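Endoglucanase (Thermotoga maritima, PDB 1VHO) probably acts as a metal-dependent aminopeptidase of the M42 family, binding two divalent metal cations per subunit, despite its name as an endoglucanase. Local coordinates at residues A[13-18]-A[169-174]; A[49-54]-A[210-215]; A[66-71]-A[200-205]; A[223-228]-A[286-291]. One frame throughout, in Å; residues are numbered along the deposited sequence.

Contact 1 of 4, residues A[13-18]-A[169-174]; sequences ELSNLD and KALDNR
CG of K169 sits between its own backbone N and carbonyl carbon (chi1 59°), and the otherwise extended chain bends at its end (chi4 76°), which carries NZ to the C-terminal end of helix 7-16. R174 reaches the same helix end by folding at chi2 (-72°). NZ of K169 meets the carbonyl O of S15 almost head-on at 2.9 Å. It also forms a salt bridge of 2.9 Å with OD1 of D18, the two side chains crossing at about a right angle. NH1 of R174 donates twice, to L14 O and to L17 O, each at 2.9 Å, the L17 oxygen being approached from above its carbonyl plane. The aliphatic start of R174 packs on the helix through CB, 3.9 Å from CB of L14. In the reverse direction, OG of S15 donates to a lone pair of K169 O, in the carbonyl plane, at 2.7 Å. A water donates to OG of S15 (2.8 Å) and accepts from the backbone N of K169. E70 pairs with both NZ of K169 and NH2 of R174, V68 O takes NE of R174, and D18 also binds R102 and Y104. Two buried cations thus satisfy carbonyls at a helix C-terminus, where the helix dipole would probably favour positive charge, and the carboxylates of D18 and E70 probably offset that charge.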
loop_
_atom_site.group_PDB
_atom_site.type_symbol
_atom_site.label_atom_id
_atom_site.label_comp_id
_atom_site.label_asym_id
_atom_site.label_seq_id
_atom_site.Cartn_x
_atom_site.Cartn_y
_atom_site.Cartn_z
ATOM N N GLU A 13 -11.891 -2.248 4.053
ATOM C CA GLU A 13 -12.408 -1.153 3.235
ATOM C C GLU A 13 -11.283 -0.595 2.345
ATOM O O GLU A 13 -11.562 -0.322 1.176
ATOM C CB GLU A 13 -13.036 -0.017 4.061
ATOM C CG GLU A 13 -14.286 -0.493 4.791
ATOM C CD GLU A 13 -15.089 0.640 5.440
ATOM O OE1 GLU A 13 -14.675 1.794 5.571
ATOM O OE2 GLU A 13 -16.215 0.335 5.859
ATOM N N LEU A 14 -10.065 -0.511 2.878
ATOM C CA LEU A 14 -8.936 0.039 2.086
ATOM C C LEU A 14 -8.587 -0.923 0.955
ATOM O O LEU A 14 -8.354 -0.507 -0.162
ATOM C CB LEU A 14 -7.713 0.291 2.970
ATOM C CG LEU A 14 -7.792 1.551 3.885
ATOM C CD1 LEU A 14 -6.672 1.501 4.934
ATOM C CD2 LEU A 14 -7.675 2.782 3.005
ATOM N N SER A 15 -8.622 -2.215 1.278
ATOM C CA SER A 15 -8.332 -3.241 0.256
ATOM C C SER A 15 -9.366 -3.226 -0.871
ATOM O O SER A 15 -8.989 -3.336 -2.060
ATOM C CB SER A 15 -8.354 -4.590 0.988
ATOM O OG SER A 15 -8.293 -5.634 0.014
ATOM N N ASN A 16 -10.643 -3.062 -0.536
ATOM C CA ASN A 16 -11.698 -3.098 -1.562
ATOM C C ASN A 16 -11.710 -1.899 -2.491
ATOM O O ASN A 16 -12.212 -2.054 -3.620
ATOM C CB ASN A 16 -13.086 -3.276 -0.933
ATOM C CG ASN A 16 -13.264 -4.663 -0.335
ATOM O OD1 ASN A 16 -12.633 -5.639 -0.736
ATOM N ND2 ASN A 16 -14.172 -4.778 0.639
ATOM N N LEU A 17 -11.322 -0.704 -2.047
ATOM C CA LEU A 17 -11.255 0.460 -2.921
ATOM C C LEU A 17 -10.316 0.201 -4.116
ATOM O O LEU A 17 -9.313 -0.528 -4.006
ATOM C CB LEU A 17 -10.641 1.630 -2.135
ATOM C CG LEU A 17 -11.513 2.096 -0.948
ATOM C CD1 LEU A 17 -10.619 2.972 -0.053
ATOM C CD2 LEU A 17 -12.704 2.874 -1.492
ATOM N N ASP A 18 -10.641 0.861 -5.244
ATOM C CA ASP A 18 -9.810 0.716 -6.428
ATOM C C ASP A 18 -8.992 1.966 -6.705
ATOM O O ASP A 18 -9.547 3.042 -7.005
ATOM C CB ASP A 18 -10.653 0.341 -7.653
ATOM C CG ASP A 18 -11.382 -0.983 -7.526
ATOM O OD1 ASP A 18 -10.966 -1.857 -6.735
ATOM O OD2 ASP A 18 -12.434 -1.191 -8.207
ATOM N N LYS A 169 -7.069 -7.967 -1.785
ATOM C CA LYS A 169 -6.104 -7.456 -2.746
ATOM C C LYS A 169 -5.403 -6.209 -2.192
ATOM O O LYS A 169 -5.985 -5.491 -1.358
ATOM C CB LYS A 169 -6.758 -7.057 -4.093
ATOM C CG LYS A 169 -7.873 -5.952 -3.903
ATOM C CD LYS A 169 -8.347 -5.558 -5.313
ATOM C CE LYS A 169 -9.469 -4.503 -5.291
ATOM N NZ LYS A 169 -9.001 -3.133 -4.980
ATOM N N ALA A 170 -4.278 -5.894 -2.814
ATOM C CA ALA A 170 -3.560 -4.641 -2.513
ATOM C C ALA A 170 -3.192 -4.344 -1.085
ATOM O O ALA A 170 -2.744 -3.194 -0.810
ATOM C CB ALA A 170 -4.403 -3.443 -3.031
ATOM N N LEU A 171 -3.134 -5.349 -0.209
ATOM C CA LEU A 171 -2.679 -5.056 1.161
ATOM C C LEU A 171 -1.226 -4.713 1.224
ATOM O O LEU A 171 -0.759 -4.062 2.170
ATOM C CB LEU A 171 -3.095 -6.215 2.094
ATOM C CG LEU A 171 -4.590 -6.359 2.311
ATOM C CD1 LEU A 171 -4.954 -7.732 2.884
ATOM C CD2 LEU A 171 -5.154 -5.283 3.241
ATOM N N ASP A 172 -0.387 -5.089 0.218
ATOM C CA ASP A 172 1.011 -4.737 0.230
ATOM C C ASP A 172 1.202 -3.221 0.340
ATOM O O ASP A 172 2.298 -2.792 0.708
ATOM C CB ASP A 172 1.797 -5.360 -0.932
ATOM C CG ASP A 172 1.121 -5.064 -2.271
ATOM O OD1 ASP A 172 1.003 -3.884 -2.627
ATOM O OD2 ASP A 172 0.649 -6.001 -2.929
ATOM N N ASN A 173 0.206 -2.406 -0.071
ATOM C CA ASN A 173 0.298 -0.976 0.171
ATOM C C ASN A 173 -0.812 -0.530 1.146
ATOM O O ASN A 173 -0.626 0.323 2.022
ATOM C CB ASN A 173 0.107 -0.160 -1.135
ATOM C CG ASN A 173 1.360 -0.223 -1.993
ATOM O OD1 ASN A 173 2.460 -0.418 -1.441
ATOM N ND2 ASN A 173 1.251 0.087 -3.285
ATOM N N ARG A 174 -2.005 -1.124 1.010
ATOM C CA ARG A 174 -3.155 -0.687 1.830
ATOM C C ARG A 174 -3.001 -0.992 3.329
ATOM O O ARG A 174 -3.502 -0.211 4.156
ATOM C CB ARG A 174 -4.464 -1.187 1.281
ATOM C CG ARG A 174 -4.801 -0.772 -0.173
ATOM C CD ARG A 174 -5.176 0.720 -0.295
ATOM N NE ARG A 174 -5.003 1.080 -1.710
ATOM C CZ ARG A 174 -5.709 0.648 -2.741
ATOM N NH1 ARG A 174 -6.751 -0.178 -2.600
ATOM N NH2 ARG A 174 -5.266 1.007 -3.976
HETATM O O HOH W 1 -9.957 -7.318 -1.557
#

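Contact 2 of 4, residues A[49-54]-A[210-215]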
loop_
_atom_site.group_PDB
_atom_site.type_symbol
_atom_site.label_atom_id
_atom_site.label_comp_id
_atom_site.label_asym_id
_atom_site.label_seq_id
_atom_site.Cartn_x
_atom_site.Cartn_y
_atom_site.Cartn_z
ATOM N N SER A 49 -1.084 13.022 -4.271
ATOM C CA SER A 49 -0.671 12.426 -2.982
ATOM C C SER A 49 -1.335 13.208 -1.868
ATOM O O SER A 49 -1.754 14.377 -2.088
ATOM C CB SER A 49 0.828 12.408 -2.794
ATOM O OG SER A 49 1.519 11.550 -3.691
ATOM N N LEU A 50 -1.519 12.619 -0.698
ATOM C CA LEU A 50 -2.151 13.282 0.407
ATOM C C LEU A 50 -1.198 13.353 1.610
ATOM O O LEU A 50 -0.555 12.342 1.928
ATOM C CB LEU A 50 -3.445 12.539 0.797
ATOM C CG LEU A 50 -4.192 13.056 2.020
ATOM C CD1 LEU A 50 -4.999 14.312 1.689
ATOM C CD2 LEU A 50 -5.144 11.991 2.575
ATOM N N ILE A 51 -1.035 14.525 2.192
ATOM C CA ILE A 51 -0.167 14.689 3.377
ATOM C C ILE A 51 -0.998 15.176 4.543
ATOM O O ILE A 51 -1.645 16.245 4.448
ATOM C CB ILE A 51 1.036 15.628 3.148
ATOM C CG1 ILE A 51 2.015 15.029 2.151
ATOM C CG2 ILE A 51 1.774 15.855 4.508
ATOM C CD1 ILE A 51 1.643 15.133 0.676
ATOM N N GLY A 52 -1.117 14.381 5.607
ATOM C CA GLY A 52 -1.910 14.804 6.785
ATOM C C GLY A 52 -0.927 15.546 7.713
ATOM O O GLY A 52 0.185 14.983 7.911
ATOM N N TYR A 53 -1.307 16.662 8.284
ATOM C CA TYR A 53 -0.384 17.384 9.182
ATOM C C TYR A 53 -0.964 17.517 10.577
ATOM O O TYR A 53 -2.097 17.986 10.763
ATOM C CB TYR A 53 -0.041 18.758 8.605
ATOM C CG TYR A 53 0.693 19.671 9.565
ATOM C CD1 TYR A 53 1.917 19.286 10.087
ATOM C CD2 TYR A 53 0.171 20.891 9.970
ATOM C CE1 TYR A 53 2.620 20.090 10.955
ATOM C CE2 TYR A 53 0.873 21.723 10.843
ATOM C CZ TYR A 53 2.095 21.309 11.320
ATOM O OH TYR A 53 2.824 22.082 12.201
ATOM N N LYS A 54 -0.217 17.004 11.550
ATOM C CA LYS A 54 -0.679 17.057 12.949
ATOM C C LYS A 54 0.396 17.786 13.768
ATOM O O LYS A 54 1.542 17.329 13.913
ATOM C CB LYS A 54 -0.980 15.671 13.479
ATOM C CG LYS A 54 -1.363 15.567 14.937
ATOM C CD LYS A 54 -2.629 16.327 15.280
ATOM C CE LYS A 54 -2.778 16.436 16.807
ATOM N NZ LYS A 54 -2.757 15.104 17.441
ATOM N N GLY A 210 9.869 13.853 -2.521
ATOM C CA GLY A 210 9.134 14.627 -3.517
ATOM C C GLY A 210 7.646 14.636 -3.228
ATOM O O GLY A 210 6.949 15.640 -3.409
ATOM N N ALA A 211 7.095 13.501 -2.728
ATOM C CA ALA A 211 5.651 13.555 -2.436
ATOM C C ALA A 211 5.405 14.560 -1.324
ATOM O O ALA A 211 4.500 15.384 -1.355
ATOM C CB ALA A 211 5.143 12.171 -2.024
ATOM N N LEU A 212 6.155 14.419 -0.235
ATOM C CA LEU A 212 5.975 15.320 0.900
ATOM C C LEU A 212 6.135 16.791 0.521
ATOM O O LEU A 212 5.279 17.594 0.893
ATOM C CB LEU A 212 6.993 14.954 1.986
ATOM C CG LEU A 212 7.163 15.953 3.129
ATOM C CD1 LEU A 212 5.872 16.117 3.908
ATOM C CD2 LEU A 212 8.290 15.469 4.058
ATOM N N THR A 213 7.157 17.125 -0.269
ATOM C CA THR A 213 7.393 18.530 -0.622
ATOM C C THR A 213 6.441 19.070 -1.662
ATOM O O THR A 213 6.351 20.288 -1.854
ATOM C CB THR A 213 8.840 18.844 -1.001
ATOM O OG1 THR A 213 9.302 17.975 -2.030
ATOM C CG2 THR A 213 9.759 18.660 0.215
ATOM N N GLY A 214 5.581 18.205 -2.222
ATOM C CA GLY A 214 4.568 18.673 -3.172
ATOM C C GLY A 214 3.457 19.356 -2.390
ATOM O O GLY A 214 2.562 19.982 -2.971
ATOM N N ALA A 215 3.468 19.198 -1.066
ATOM C CA ALA A 215 2.525 19.770 -0.154
ATOM C C ALA A 215 3.150 20.701 0.882
ATOM O O ALA A 215 2.570 21.717 1.234
ATOM C CB ALA A 215 1.795 18.650 0.626
#
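OG of S49 is gripped by two groups, the backbone N of V202 and the carboxylate of E205, a predicted zinc ligand, while the same oxygen rests 4.0 Å from CB of A211. S49 thus touches helix 208-213 and at the same time bonds to the turn after strand 195-201, a second-shell position that probably helps to place E205. The rest of the contact is apolar and centres on I51, whose side chain points from strand 50-54 toward residues 211-215. CG1 beside the backbone N (chi1 -67°) and CG2 anti to it direct the longer branch to A211 and A215 and the shorter one to L212. CD1 lies 3.5 Å from both A211 O and CB of A215, which follows the helix, and CG1 runs alongside at 3.9 Å from CB of A215. The other branch, CG2, meets CD1 of L212 at 4.1 Å, the two side chains crossing at about a right angle. A211 O takes the backbone N of G214 at 3.1 Å. An alanine in place of I51 would keep only CB, and the loss of both branches would probably open a gap beside A211, L212 and A215 and let segment 211-215 shift against the strand. On the opposite face of this strand, L50 packs on V28 and I31 of helix 25-35. A strand with helices on both faces, hydrogen-bonded to strands 41-44 and 195-201, is typical of the layered alpha/beta/alpha fold of zinc exopeptidases.

Contact 3 of 4, residues A[66-71]-A[200-205]; sequences AHVDEI and FSVQEE
A66 and H67 pair with F200 and S201 as neighbouring parallel strands of the central sheet, at the ends where the chain leaves the sheet toward the predicted metal site. The backbone N of S201 donates to A66 O at 2.9 Å, a nearly straight bond (164° at the hydrogen). One step further the pairing frays, since the bond from V68 N to S201 O is weak at 3.1 Å. S201 O also accepts a hydrogen bond from a water at 2.7 Å, and that water accepts from the backbone N of D69, so it bridges the segments as they diverge. V68 packs with both methyls. CG1, beside its backbone N (chi1 -55°), touches CB of F200 at 3.6 Å, the two side chains crossing at about a right angle, whereas CG2 lies alongside CG1 of V202 at 3.8 Å. A glycine in place of V68 would remove both methyls and would probably leave F200 and V202 with a gap between the diverging segments. Beyond it, OD2 of D69, which bonds to OG of S21, lies 3.4 Å from CG of Q203. A66 and F200 face helix 171-187 and touch its L180. H67 and S201 turn to the other face of the sheet, where a cacodylate ion lies close to S201 and NE2 of H67 bonds to D287. Predicted metal ligands H67 and E205, with the predicted proton acceptor E204, at or just past the C-terminal ends of adjacent parallel strands are typical of the M42 peptidase active site.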
loop_
_atom_site.group_PDB
_atom_site.type_symbol
_atom_site.label_atom_id
_atom_site.label_comp_id
_atom_site.label_asym_id
_atom_site.label_seq_id
_atom_site.Cartn_x
_atom_site.Cartn_y
_atom_site.Cartn_z
ATOM N N ALA A 66 3.804 6.114 3.115
ATOM C CA ALA A 66 3.221 4.842 2.634
ATOM C C ALA A 66 2.772 4.998 1.174
ATOM O O ALA A 66 2.418 6.121 0.786
ATOM C CB ALA A 66 2.018 4.460 3.499
ATOM N N HIS A 67 2.881 3.946 0.379
ATOM C CA HIS A 67 2.391 4.009 -1.010
ATOM C C HIS A 67 0.869 3.733 -0.970
ATOM O O HIS A 67 0.382 3.090 -0.019
ATOM C CB HIS A 67 3.032 2.903 -1.852
ATOM C CG HIS A 67 4.504 2.964 -2.033
ATOM N ND1 HIS A 67 5.092 3.719 -3.038
ATOM C CD2 HIS A 67 5.523 2.352 -1.362
ATOM C CE1 HIS A 67 6.399 3.572 -2.984
ATOM N NE2 HIS A 67 6.680 2.749 -1.986
ATOM N N VAL A 68 0.139 4.076 -2.031
ATOM C CA VAL A 68 -1.312 3.867 -1.992
ATOM C C VAL A 68 -1.860 3.060 -3.161
ATOM O O VAL A 68 -3.010 2.592 -3.044
ATOM C CB VAL A 68 -2.130 5.175 -1.959
ATOM C CG1 VAL A 68 -1.736 6.116 -0.818
ATOM C CG2 VAL A 68 -2.030 5.937 -3.265
ATOM N N ASP A 69 -1.097 2.935 -4.257
ATOM C CA ASP A 69 -1.637 2.254 -5.429
ATOM C C ASP A 69 -1.704 0.760 -5.366
ATOM O O ASP A 69 -1.311 0.057 -4.406
ATOM C CB ASP A 69 -0.860 2.722 -6.705
ATOM C CG ASP A 69 0.545 2.157 -6.803
ATOM O OD1 ASP A 69 1.078 1.666 -5.781
ATOM O OD2 ASP A 69 1.203 2.182 -7.868
ATOM N N GLU A 70 -2.257 0.189 -6.438
ATOM C CA GLU A 70 -2.366 -1.249 -6.618
ATOM C C GLU A 70 -2.139 -1.558 -8.101
ATOM O O GLU A 70 -2.207 -0.657 -8.947
ATOM C CB GLU A 70 -3.743 -1.816 -6.234
ATOM C CG GLU A 70 -4.892 -1.227 -7.131
ATOM C CD GLU A 70 -6.228 -1.526 -6.439
ATOM O OE1 GLU A 70 -6.780 -2.641 -6.629
ATOM O OE2 GLU A 70 -6.735 -0.684 -5.684
ATOM N N ILE A 71 -1.979 -2.818 -8.412
ATOM C CA ILE A 71 -1.766 -3.173 -9.816
ATOM C C ILE A 71 -3.062 -2.973 -10.592
ATOM O O ILE A 71 -4.204 -3.025 -10.114
ATOM C CB ILE A 71 -1.241 -4.598 -9.972
ATOM C CG1 ILE A 71 -2.282 -5.618 -9.574
ATOM C CG2 ILE A 71 0.054 -4.778 -9.157
ATOM C CD1 ILE A 71 -2.681 -6.500 -10.756
ATOM N N PHE A 200 0.757 9.812 2.125
ATOM C CA PHE A 200 0.145 8.764 1.311
ATOM C C PHE A 200 0.477 9.094 -0.149
ATOM O O PHE A 200 -0.181 9.910 -0.818
ATOM C CB PHE A 200 -1.376 8.726 1.562
ATOM C CG PHE A 200 -1.766 8.546 3.012
ATOM C CD1 PHE A 200 -1.938 9.657 3.836
ATOM C CD2 PHE A 200 -1.940 7.288 3.557
ATOM C CE1 PHE A 200 -2.308 9.497 5.172
ATOM C CE2 PHE A 200 -2.268 7.104 4.895
ATOM C CZ PHE A 200 -2.466 8.236 5.708
ATOM N N SER A 201 1.508 8.475 -0.677
ATOM C CA SER A 201 2.045 8.713 -1.989
ATOM C C SER A 201 1.440 7.929 -3.138
ATOM O O SER A 201 1.361 6.702 -3.086
ATOM C CB SER A 201 3.563 8.343 -1.965
ATOM O OG SER A 201 4.214 8.876 -3.102
ATOM N N VAL A 202 1.152 8.681 -4.219
ATOM C CA VAL A 202 0.625 8.001 -5.415
ATOM C C VAL A 202 1.776 7.611 -6.318
ATOM O O VAL A 202 2.933 8.019 -6.142
ATOM C CB VAL A 202 -0.393 8.875 -6.160
ATOM C CG1 VAL A 202 -1.577 9.174 -5.260
ATOM C CG2 VAL A 202 0.294 10.182 -6.613
ATOM N N GLN A 203 1.500 6.820 -7.354
ATOM C CA GLN A 203 2.532 6.321 -8.224
ATOM C C GLN A 203 3.351 7.369 -8.977
ATOM O O GLN A 203 4.561 7.178 -9.119
ATOM C CB GLN A 203 1.918 5.373 -9.272
ATOM C CG GLN A 203 2.956 4.389 -9.819
ATOM C CD GLN A 203 3.307 4.726 -11.254
ATOM O OE1 GLN A 203 2.696 5.630 -11.820
ATOM N NE2 GLN A 203 4.264 3.997 -11.809
ATOM N N GLU A 204 2.726 8.444 -9.421
ATOM C CA GLU A 204 3.434 9.436 -10.216
ATOM C C GLU A 204 4.363 10.374 -9.485
ATOM O O GLU A 204 4.840 11.318 -10.157
ATOM C CB GLU A 204 2.422 10.202 -11.086
ATOM C CG GLU A 204 1.934 9.348 -12.265
ATOM C CD GLU A 204 0.785 9.972 -13.030
ATOM O OE1 GLU A 204 0.610 11.214 -12.962
ATOM O OE2 GLU A 204 0.032 9.244 -13.725
ATOM N N GLU A 205 4.710 10.163 -8.228
ATOM C CA GLU A 205 5.624 11.028 -7.509
ATOM C C GLU A 205 7.054 10.601 -7.810
ATOM O O GLU A 205 7.304 9.448 -8.139
ATOM C CB GLU A 205 5.412 10.976 -5.978
ATOM C CG GLU A 205 3.990 11.337 -5.574
ATOM C CD GLU A 205 3.690 12.810 -5.622
ATOM O OE1 GLU A 205 4.584 13.576 -6.037
ATOM O OE2 GLU A 205 2.592 13.254 -5.248
HETATM O O HOH W 2 1.508 4.642 -4.771
#

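Contact 4 of 4, residues A[223-228]-A[286-291]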
loop_
_atom_site.group_PDB
_atom_site.type_symbol
_atom_site.label_atom_id
_atom_site.label_comp_id
_atom_site.label_asym_id
_atom_site.label_seq_id
_atom_site.Cartn_x
_atom_site.Cartn_y
_atom_site.Cartn_z
ATOM N N ALA A 223 12.551 10.183 9.368
ATOM C CA ALA A 223 11.474 9.651 8.513
ATOM C C ALA A 223 11.336 8.146 8.739
ATOM O O ALA A 223 12.344 7.466 8.906
ATOM C CB ALA A 223 11.828 9.888 7.052
ATOM N N ILE A 224 10.096 7.681 8.747
ATOM C CA ILE A 224 9.875 6.231 8.894
ATOM C C ILE A 224 9.075 5.813 7.638
ATOM O O ILE A 224 7.981 6.321 7.427
ATOM C CB ILE A 224 9.178 5.872 10.191
ATOM C CG1 ILE A 224 9.925 6.516 11.409
ATOM C CG2 ILE A 224 9.119 4.346 10.339
ATOM C CD1 ILE A 224 9.357 5.961 12.756
ATOM N N VAL A 225 9.648 4.942 6.835
ATOM C CA VAL A 225 9.010 4.491 5.596
ATOM C C VAL A 225 8.340 3.153 5.873
ATOM O O VAL A 225 8.965 2.272 6.432
ATOM C CB VAL A 225 10.033 4.319 4.450
ATOM C CG1 VAL A 225 9.447 3.626 3.238
ATOM C CG2 VAL A 225 10.623 5.673 4.071
HETATM N N MSE A 226 7.096 3.006 5.410
HETATM C CA MSE A 226 6.372 1.769 5.644
HETATM C C MSE A 226 6.568 0.820 4.456
HETATM O O MSE A 226 6.504 1.278 3.310
HETATM C CB MSE A 226 4.861 2.072 5.678
HETATM C CG MSE A 226 4.371 3.020 6.738
HETATM SE SE MSE A 226 4.469 2.174 8.458
HETATM C CE MSE A 226 6.212 2.748 9.006
ATOM N N ASP A 227 6.551 -0.466 4.748
ATOM C CA ASP A 227 6.630 -1.441 3.661
ATOM C C ASP A 227 5.980 -2.721 4.197
ATOM O O ASP A 227 5.379 -2.697 5.279
ATOM C CB ASP A 227 8.079 -1.700 3.256
ATOM C CG ASP A 227 8.234 -2.122 1.803
ATOM O OD1 ASP A 227 7.271 -2.587 1.149
ATOM O OD2 ASP A 227 9.356 -1.983 1.271
ATOM N N VAL A 228 6.020 -3.775 3.407
ATOM C CA VAL A 228 5.499 -5.066 3.855
ATOM C C VAL A 228 6.601 -6.106 3.569
ATOM O O VAL A 228 7.462 -5.834 2.715
ATOM C CB VAL A 228 4.203 -5.523 3.161
ATOM C CG1 VAL A 228 3.019 -4.626 3.620
ATOM C CG2 VAL A 228 4.383 -5.408 1.653
ATOM N N THR A 286 14.601 3.346 -5.476
ATOM C CA THR A 286 14.021 3.028 -4.175
ATOM C C THR A 286 13.373 4.281 -3.598
ATOM O O THR A 286 13.609 5.406 -4.069
ATOM C CB THR A 286 15.095 2.476 -3.224
ATOM O OG1 THR A 286 14.499 2.045 -1.997
ATOM C CG2 THR A 286 16.140 3.543 -2.930
ATOM N N ASP A 287 12.567 4.114 -2.562
ATOM C CA ASP A 287 11.893 5.228 -1.909
ATOM C C ASP A 287 12.841 6.048 -1.038
ATOM O O ASP A 287 12.508 7.170 -0.633
ATOM C CB ASP A 287 10.775 4.672 -1.022
ATOM C CG ASP A 287 9.789 3.789 -1.761
ATOM O OD1 ASP A 287 9.443 4.095 -2.921
ATOM O OD2 ASP A 287 9.359 2.791 -1.138
ATOM N N PHE A 288 14.009 5.506 -0.721
ATOM C CA PHE A 288 14.982 6.167 0.126
ATOM C C PHE A 288 15.973 7.049 -0.612
ATOM O O PHE A 288 16.709 7.784 0.064
ATOM C CB PHE A 288 15.752 5.114 0.943
ATOM C CG PHE A 288 14.899 4.383 1.953
ATOM C CD1 PHE A 288 13.899 3.521 1.547
ATOM C CD2 PHE A 288 15.110 4.552 3.310
ATOM C CE1 PHE A 288 13.113 2.851 2.455
ATOM C CE2 PHE A 288 14.333 3.861 4.229
ATOM C CZ PHE A 288 13.334 3.016 3.805
ATOM N N VAL A 289 16.011 7.029 -1.940
ATOM C CA VAL A 289 16.943 7.837 -2.703
ATOM C C VAL A 289 16.975 9.297 -2.295
ATOM O O VAL A 289 18.031 9.782 -1.858
ATOM C CB VAL A 289 16.763 7.694 -4.217
ATOM C CG1 VAL A 289 17.655 8.627 -5.013
ATOM C CG2 VAL A 289 16.991 6.259 -4.664
ATOM N N GLN A 290 15.878 10.038 -2.367
ATOM C CA GLN A 290 15.888 11.454 -2.008
ATOM C C GLN A 290 16.194 11.691 -0.542
ATOM O O GLN A 290 16.965 12.594 -0.173
ATOM C CB GLN A 290 14.569 12.125 -2.424
ATOM C CG GLN A 290 14.205 12.015 -3.895
ATOM C CD GLN A 290 12.749 12.289 -4.209
ATOM O OE1 GLN A 290 11.839 11.925 -3.472
ATOM N NE2 GLN A 290 12.452 12.962 -5.324
ATOM N N LEU A 291 15.621 10.885 0.355
ATOM C CA LEU A 291 15.813 11.024 1.784
ATOM C C LEU A 291 17.273 10.964 2.205
ATOM O O LEU A 291 17.734 11.780 3.000
ATOM C CB LEU A 291 15.006 9.949 2.534
ATOM C CG LEU A 291 13.490 10.134 2.522
ATOM C CD1 LEU A 291 12.778 8.912 3.077
ATOM C CD2 LEU A 291 13.097 11.367 3.341
HETATM O O HOH W 3 7.962 1.028 0.987
#
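Apolar packing comes first, and V225 carries it from strand 222-229. Its CG2 sits over one face of the F288 ring, offset toward the rim, in a CH-pi contact with a distance of 4.2 Å from that methyl to the ring centroid. The ring reaches V225 with its far end, CZ coming within 3.6 Å of CB of V225, while CE1 touches CG1 of V225 at 3.8 Å. F288 has CG anti to its carbonyl carbon (chi1 -66°), a setting that brings the ring tip to the strand although CB does not point there. Next to it L291 spreads its two methyls along the strand, CD1 to CG2 of V225 at 4.0 Å and CD2 to CB of A223 at 4.2 Å. T298 and L300 of strand 297-304 also touch F288.

Polar links are carried by water. One molecule donates to the backbone O of M226, a selenomethionine, at 2.8 Å and to OD2 of D287 at 3.1 Å, tying the strand to the turn 286-289 without a direct bond. OD2 of D287 is also bonded to H67 NE2, and D227, a predicted zinc ligand, pairs with R281 through OD1. The face of strand 222-229 that carries A223 and V225 packs on segment 287-291 and also bears D227, as expected for an alpha/beta zinc exopeptidase whose metal site lies at the C-terminal ends of parallel strands.

Overall arrangement
Contacts 2, 3 and 4 all reach the same eight-stranded sheet, and their centres lie 12 to 14 Å apart; contacts 3 and 4 hold predicted metal ligands and contact 2 adjoins E205. Contact 3 joins contact 2 through L50 O and F200 N at 2.9 Å, contact 1 through N173 ND2, 2.8 Å from D69 O, and contact 4 through H67 and D287. Contact 1 adds the predicted ligand D172, its centre about 11 Å from that of contact 3. Contacts 2 and 4 meet directly, G210 N lying 2.9 Å from OE1 of Q290. Bound cacodylate, probably from the crystallisation liquor, lies near A211, S201 and D287, consistent with contacts 2, 3 and 4 bordering one pocket.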